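Local coordinates for protein mandelate racemase / muconate lactonizing enzyme (Burkholderia pseudomallei, PDB 2POD) that is of unknown function but belongs to the mandelate racemase / muconate lactonizing enzyme group of the enolase superfamily, and may act as a lyase, at residues L284-W298 with I308-H322. Sequence-based numbering, arbitrary orientation.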
loop_
_atom_site.group_PDB
_atom_site.type_symbol
_atom_site.label_atom_id
_atom_site.label_comp_id
_atom_site.label_asym_id
_atom_site.label_seq_id
_atom_site.Cartn_x
_atom_site.Cartn_y
_atom_site.Cartn_z
ATOM N N LEU B 284 0.051 16.936 -1.962
ATOM C CA LEU B 284 -0.931 16.325 -2.854
ATOM C C LEU B 284 -0.924 14.799 -2.770
ATOM O O LEU B 284 -1.974 14.162 -2.898
ATOM C CB LEU B 284 -0.769 16.828 -4.292
ATOM C CG LEU B 284 -1.250 18.265 -4.550
ATOM C CD1 LEU B 284 -0.858 18.743 -5.932
ATOM C CD2 LEU B 284 -2.742 18.415 -4.351
ATOM N N GLU B 285 0.255 14.238 -2.503
ATOM C CA GLU B 285 0.433 12.818 -2.238
ATOM C C GLU B 285 -0.272 12.259 -0.993
ATOM O O GLU B 285 -0.578 11.064 -0.954
ATOM C CB GLU B 285 1.924 12.462 -2.212
ATOM C CG GLU B 285 2.530 12.297 -3.611
ATOM C CD GLU B 285 4.046 12.187 -3.620
ATOM O OE1 GLU B 285 4.679 12.265 -2.541
ATOM O OE2 GLU B 285 4.605 12.019 -4.725
ATOM N N THR B 286 -0.528 13.101 0.011
ATOM C CA THR B 286 -1.237 12.665 1.229
ATOM C C THR B 286 -2.704 12.268 0.997
ATOM O O THR B 286 -3.256 11.475 1.764
ATOM C CB THR B 286 -1.185 13.713 2.364
ATOM O OG1 THR B 286 -1.978 14.863 2.016
ATOM C CG2 THR B 286 0.249 14.130 2.648
ATOM N N ASN B 287 -3.300 12.805 -0.071
ATOM C CA ASN B 287 -4.749 12.784 -0.320
ATOM C C ASN B 287 -5.607 13.341 0.818
ATOM O O ASN B 287 -6.694 12.844 1.101
ATOM C CB ASN B 287 -5.231 11.401 -0.786
ATOM C CG ASN B 287 -4.560 10.952 -2.079
ATOM O OD1 ASN B 287 -4.767 11.545 -3.141
ATOM N ND2 ASN B 287 -3.748 9.899 -1.991
ATOM N N ALA B 288 -5.114 14.401 1.446
ATOM C CA ALA B 288 -5.686 14.917 2.678
ATOM C C ALA B 288 -6.161 16.361 2.545
ATOM O O ALA B 288 -7.057 16.788 3.271
ATOM C CB ALA B 288 -4.684 14.782 3.821
ATOM N N ALA B 289 -5.572 17.113 1.621
ATOM C CA ALA B 289 -5.958 18.508 1.433
ATOM C C ALA B 289 -7.208 18.619 0.577
ATOM O O ALA B 289 -7.393 17.854 -0.377
ATOM C CB ALA B 289 -4.832 19.298 0.829
ATOM N N GLY B 290 -8.065 19.572 0.932
ATOM C CA GLY B 290 -9.199 19.951 0.100
ATOM C C GLY B 290 -8.965 21.258 -0.635
ATOM O O GLY B 290 -9.383 21.417 -1.777
ATOM N N ILE B 291 -8.306 22.204 0.023
ATOM C CA ILE B 291 -7.976 23.478 -0.602
ATOM C C ILE B 291 -6.479 23.678 -0.529
ATOM O O ILE B 291 -5.884 23.585 0.542
ATOM C CB ILE B 291 -8.739 24.688 0.035
ATOM C CG1 ILE B 291 -10.253 24.536 -0.151
ATOM C CG2 ILE B 291 -8.319 26.018 -0.627
ATOM C CD1 ILE B 291 -10.972 24.084 1.078
ATOM N N VAL B 292 -5.871 23.924 -1.682
ATOM C CA VAL B 292 -4.449 24.218 -1.745
ATOM C C VAL B 292 -4.231 25.703 -1.491
ATOM O O VAL B 292 -4.587 26.545 -2.310
ATOM C CB VAL B 292 -3.829 23.737 -3.078
ATOM C CG1 VAL B 292 -2.407 24.265 -3.246
ATOM C CG2 VAL B 292 -3.829 22.207 -3.114
HETATM N N MSE B 293 -3.679 26.019 -0.328
HETATM C CA MSE B 293 -3.344 27.396 -0.002
HETATM C C MSE B 293 -1.878 27.672 -0.205
HETATM O O MSE B 293 -1.054 26.766 -0.150
HETATM C CB MSE B 293 -3.748 27.754 1.419
HETATM C CG MSE B 293 -4.464 29.086 1.483
HETATM SE SE MSE B 293 -4.370 30.082 3.129
HETATM C CE MSE B 293 -3.031 29.015 4.052
ATOM N N LEU B 294 -1.564 28.943 -0.404
ATOM C CA LEU B 294 -0.417 29.357 -1.184
ATOM C C LEU B 294 -0.163 30.804 -0.813
ATOM O O LEU B 294 -1.063 31.622 -0.912
ATOM C CB LEU B 294 -0.788 29.282 -2.674
ATOM C CG LEU B 294 0.267 29.108 -3.761
ATOM C CD1 LEU B 294 1.371 28.220 -3.263
ATOM C CD2 LEU B 294 -0.374 28.491 -4.979
ATOM N N ASP B 295 1.051 31.125 -0.385
ATOM C CA ASP B 295 1.470 32.518 -0.313
ATOM C C ASP B 295 2.585 32.762 -1.316
ATOM O O ASP B 295 3.652 32.180 -1.181
ATOM C CB ASP B 295 1.940 32.862 1.106
ATOM C CG ASP B 295 2.205 34.348 1.298
ATOM O OD1 ASP B 295 3.126 34.886 0.648
ATOM O OD2 ASP B 295 1.500 34.980 2.114
ATOM N N ILE B 296 2.362 33.653 -2.282
ATOM C CA ILE B 296 3.363 33.903 -3.331
ATOM C C ILE B 296 4.691 34.515 -2.868
ATOM O O ILE B 296 5.706 34.375 -3.541
ATOM C CB ILE B 296 2.795 34.593 -4.627
ATOM C CG1 ILE B 296 2.958 36.116 -4.613
ATOM C CG2 ILE B 296 1.395 34.085 -4.996
ATOM C CD1 ILE B 296 1.927 36.868 -3.838
ATOM N N SER B 297 4.694 35.158 -1.704
ATOM C CA SER B 297 5.934 35.660 -1.130
ATOM C C SER B 297 6.681 34.654 -0.250
ATOM O O SER B 297 7.807 34.926 0.174
ATOM C CB SER B 297 5.680 36.937 -0.348
ATOM O OG SER B 297 4.982 36.659 0.854
ATOM N N TRP B 298 6.060 33.509 0.033
ATOM C CA TRP B 298 6.684 32.486 0.876
ATOM C C TRP B 298 6.968 31.193 0.126
ATOM O O TRP B 298 7.709 30.354 0.630
ATOM C CB TRP B 298 5.847 32.178 2.137
ATOM C CG TRP B 298 5.577 33.358 3.036
ATOM C CD1 TRP B 298 6.290 34.523 3.108
ATOM C CD2 TRP B 298 4.516 33.481 3.992
ATOM N NE1 TRP B 298 5.733 35.365 4.040
ATOM C CE2 TRP B 298 4.645 34.750 4.600
ATOM C CE3 TRP B 298 3.467 32.644 4.395
ATOM C CZ2 TRP B 298 3.766 35.204 5.585
ATOM C CZ3 TRP B 298 2.587 33.099 5.378
ATOM C CH2 TRP B 298 2.745 34.367 5.960
ATOM N N ILE B 308 2.097 25.391 -9.076
ATOM C CA ILE B 308 1.357 24.787 -7.977
ATOM C C ILE B 308 -0.150 24.804 -8.241
ATOM O O ILE B 308 -0.818 23.786 -8.070
ATOM C CB ILE B 308 1.706 25.445 -6.615
ATOM C CG1 ILE B 308 3.176 25.199 -6.260
ATOM C CG2 ILE B 308 0.819 24.894 -5.501
ATOM C CD1 ILE B 308 3.807 26.276 -5.346
ATOM N N ALA B 309 -0.664 25.946 -8.696
ATOM C CA ALA B 309 -2.080 26.090 -9.037
ATOM C C ALA B 309 -2.536 25.120 -10.129
ATOM O O ALA B 309 -3.603 24.517 -10.024
ATOM C CB ALA B 309 -2.400 27.536 -9.432
ATOM N N SER B 310 -1.712 24.970 -11.161
ATOM C CA SER B 310 -2.041 24.112 -12.286
ATOM C C SER B 310 -1.883 22.627 -11.958
ATOM O O SER B 310 -2.596 21.798 -12.513
ATOM C CB SER B 310 -1.239 24.512 -13.527
ATOM O OG SER B 310 0.154 24.449 -13.291
HETATM N N MSE B 311 -0.962 22.310 -11.047
HETATM C CA MSE B 311 -0.874 20.985 -10.411
HETATM C C MSE B 311 -2.119 20.626 -9.607
HETATM O O MSE B 311 -2.706 19.567 -9.811
HETATM C CB MSE B 311 0.319 20.931 -9.463
HETATM C CG MSE B 311 1.578 20.362 -10.046
HETATM SE SE MSE B 311 2.836 19.909 -8.637
HETATM C CE MSE B 311 2.071 18.231 -8.067
ATOM N N ALA B 312 -2.496 21.509 -8.684
ATOM C CA ALA B 312 -3.665 21.322 -7.828
ATOM C C ALA B 312 -4.963 21.068 -8.593
ATOM O O ALA B 312 -5.829 20.343 -8.105
ATOM C CB ALA B 312 -3.831 22.515 -6.897
ATOM N N GLU B 313 -5.087 21.672 -9.781
ATOM C CA GLU B 313 -6.242 21.470 -10.665
ATOM C C GLU B 313 -6.343 20.018 -11.127
ATOM O O GLU B 313 -7.442 19.459 -11.182
ATOM C CB GLU B 313 -6.182 22.418 -11.874
ATOM C CG GLU B 313 -7.517 22.616 -12.615
ATOM C CD GLU B 313 -7.390 23.487 -13.875
ATOM O OE1 GLU B 313 -6.367 24.191 -14.020
ATOM O OE2 GLU B 313 -8.315 23.471 -14.722
ATOM N N ALA B 314 -5.193 19.403 -11.421
ATOM C CA ALA B 314 -5.132 17.967 -11.740
ATOM C C ALA B 314 -5.588 17.023 -10.616
ATOM O O ALA B 314 -5.928 15.868 -10.874
ATOM C CB ALA B 314 -3.751 17.583 -12.249
ATOM N N TRP B 315 -5.599 17.513 -9.376
ATOM C CA TRP B 315 -6.111 16.747 -8.243
ATOM C C TRP B 315 -7.520 17.218 -7.842
ATOM O O TRP B 315 -8.029 16.848 -6.772
ATOM C CB TRP B 315 -5.158 16.858 -7.054
ATOM C CG TRP B 315 -4.062 15.810 -7.006
ATOM C CD1 TRP B 315 -3.996 14.726 -6.172
ATOM C CD2 TRP B 315 -2.872 15.772 -7.802
ATOM N NE1 TRP B 315 -2.843 14.012 -6.410
ATOM C CE2 TRP B 315 -2.132 14.637 -7.398
ATOM C CE3 TRP B 315 -2.358 16.589 -8.818
ATOM C CZ2 TRP B 315 -0.909 14.295 -7.981
ATOM C CZ3 TRP B 315 -1.139 16.256 -9.390
ATOM C CH2 TRP B 315 -0.432 15.109 -8.976
ATOM N N HIS B 316 -8.125 18.035 -8.712
ATOM C CA HIS B 316 -9.495 18.559 -8.567
ATOM C C HIS B 316 -9.627 19.486 -7.372
ATOM O O HIS B 316 -10.687 19.561 -6.746
ATOM C CB HIS B 316 -10.558 17.444 -8.513
ATOM C CG HIS B 316 -10.500 16.487 -9.660
ATOM N ND1 HIS B 316 -10.001 15.210 -9.534
ATOM C CD2 HIS B 316 -10.887 16.615 -10.952
ATOM C CE1 HIS B 316 -10.079 14.590 -10.697
ATOM N NE2 HIS B 316 -10.611 15.423 -11.575
ATOM N N LEU B 317 -8.539 20.184 -7.058
ATOM C CA LEU B 317 -8.500 21.046 -5.886
ATOM C C LEU B 317 -8.449 22.519 -6.277
ATOM O O LEU B 317 -7.797 22.875 -7.261
ATOM C CB LEU B 317 -7.340 20.668 -4.952
ATOM C CG LEU B 317 -7.311 19.231 -4.433
ATOM C CD1 LEU B 317 -6.252 19.083 -3.374
ATOM C CD2 LEU B 317 -8.668 18.754 -3.916
ATOM N N PRO B 318 -9.166 23.376 -5.523
ATOM C CA PRO B 318 -9.021 24.812 -5.690
ATOM C C PRO B 318 -7.836 25.405 -4.955
ATOM O O PRO B 318 -7.502 24.960 -3.850
ATOM C CB PRO B 318 -10.331 25.374 -5.141
ATOM C CG PRO B 318 -10.849 24.346 -4.198
ATOM C CD PRO B 318 -10.178 23.036 -4.504
ATOM N N VAL B 319 -7.213 26.405 -5.579
ATOM C CA VAL B 319 -6.248 27.275 -4.908
ATOM C C VAL B 319 -6.910 28.514 -4.288
ATOM O O VAL B 319 -7.791 29.132 -4.896
ATOM C CB VAL B 319 -5.055 27.639 -5.848
ATOM C CG1 VAL B 319 -4.228 28.804 -5.310
ATOM C CG2 VAL B 319 -4.161 26.434 -6.019
ATOM N N ALA B 320 -6.502 28.837 -3.063
ATOM C CA ALA B 320 -6.818 30.115 -2.439
ATOM C C ALA B 320 -5.525 30.823 -2.025
ATOM O O ALA B 320 -4.911 30.449 -1.027
ATOM C CB ALA B 320 -7.727 29.906 -1.227
ATOM N N PRO B 321 -5.093 31.836 -2.802
ATOM C CA PRO B 321 -3.891 32.601 -2.455
ATOM C C PRO B 321 -4.001 33.437 -1.173
ATOM O O PRO B 321 -5.030 34.075 -0.922
ATOM C CB PRO B 321 -3.667 33.487 -3.677
ATOM C CG PRO B 321 -4.467 32.833 -4.767
ATOM C CD PRO B 321 -5.666 32.285 -4.079
ATOM N N HIS B 322 -2.929 33.404 -0.385
ATOM C CA HIS B 322 -2.816 34.074 0.904
ATOM C C HIS B 322 -2.426 35.532 0.701
ATOM O O HIS B 322 -1.502 35.832 -0.062
ATOM C CB HIS B 322 -1.721 33.382 1.732
ATOM C CG HIS B 322 -1.619 33.864 3.146
ATOM N ND1 HIS B 322 -0.432 34.281 3.708
ATOM C CD2 HIS B 322 -2.553 33.978 4.118
ATOM C CE1 HIS B 322 -0.639 34.631 4.966
ATOM N NE2 HIS B 322 -1.919 34.456 5.239
HETATM O O HOH W 1 -2.763 11.208 -5.498
HETATM O O HOH W 2 -0.195 34.793 -2.187
#
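Val292 and Val319 sit opposite each other in neighbouring parallel strands, whose short axes approach to 4.8 Å with their directions 23° apart, while helix 308-314 runs almost antiparallel to strand 292-294. This is a beta-alpha-beta unit of the C-terminal barrel of the enolase superfamily. Three backbone hydrogen bonds hold the short, weakly bonded strand 319-321: Val292 N to Pro318 O, Ala320 N to Val292 O, and His322 N to Leu294 O. Between sheet and helix, Val292 divides its branches: CG2 meets Ala312 CB at 3.8 Å, whereas CG1 touches Ile308 CG2 and Val319 CG2. Leu294 continues this layer, with CD1 3.7 Å from Ile308 CD1 and CD2 against Val319 CG1. Near the helix ends, Leu284 CB lies over a face of Trp315, 4.0 Å from the centroid of its five-membered ring and only 9° off the normal, and a water bridges Trp315 NE1 to Asn287 OD1. At the other end, His322 lies close to the bound sodium ion, which Glu220, Glu246 and Glu272 ligate. Trp298 meets the His322 ring obliquely, CH2 to CE1 3.5 Å, and its NE1 donates to Phe37 O. Asp295 CG stands anti to the backbone N, turning the carboxylate towards His322. Asp295 OD1 accepts from Ser297 N and OG, which should fix the carboxylate's rotation within an Asx turn. Asp295 OD2 takes a 2.6 Å hydrogen bond from His322 ND1 through the anti lone pair, with OD2 17° out of the imidazole plane.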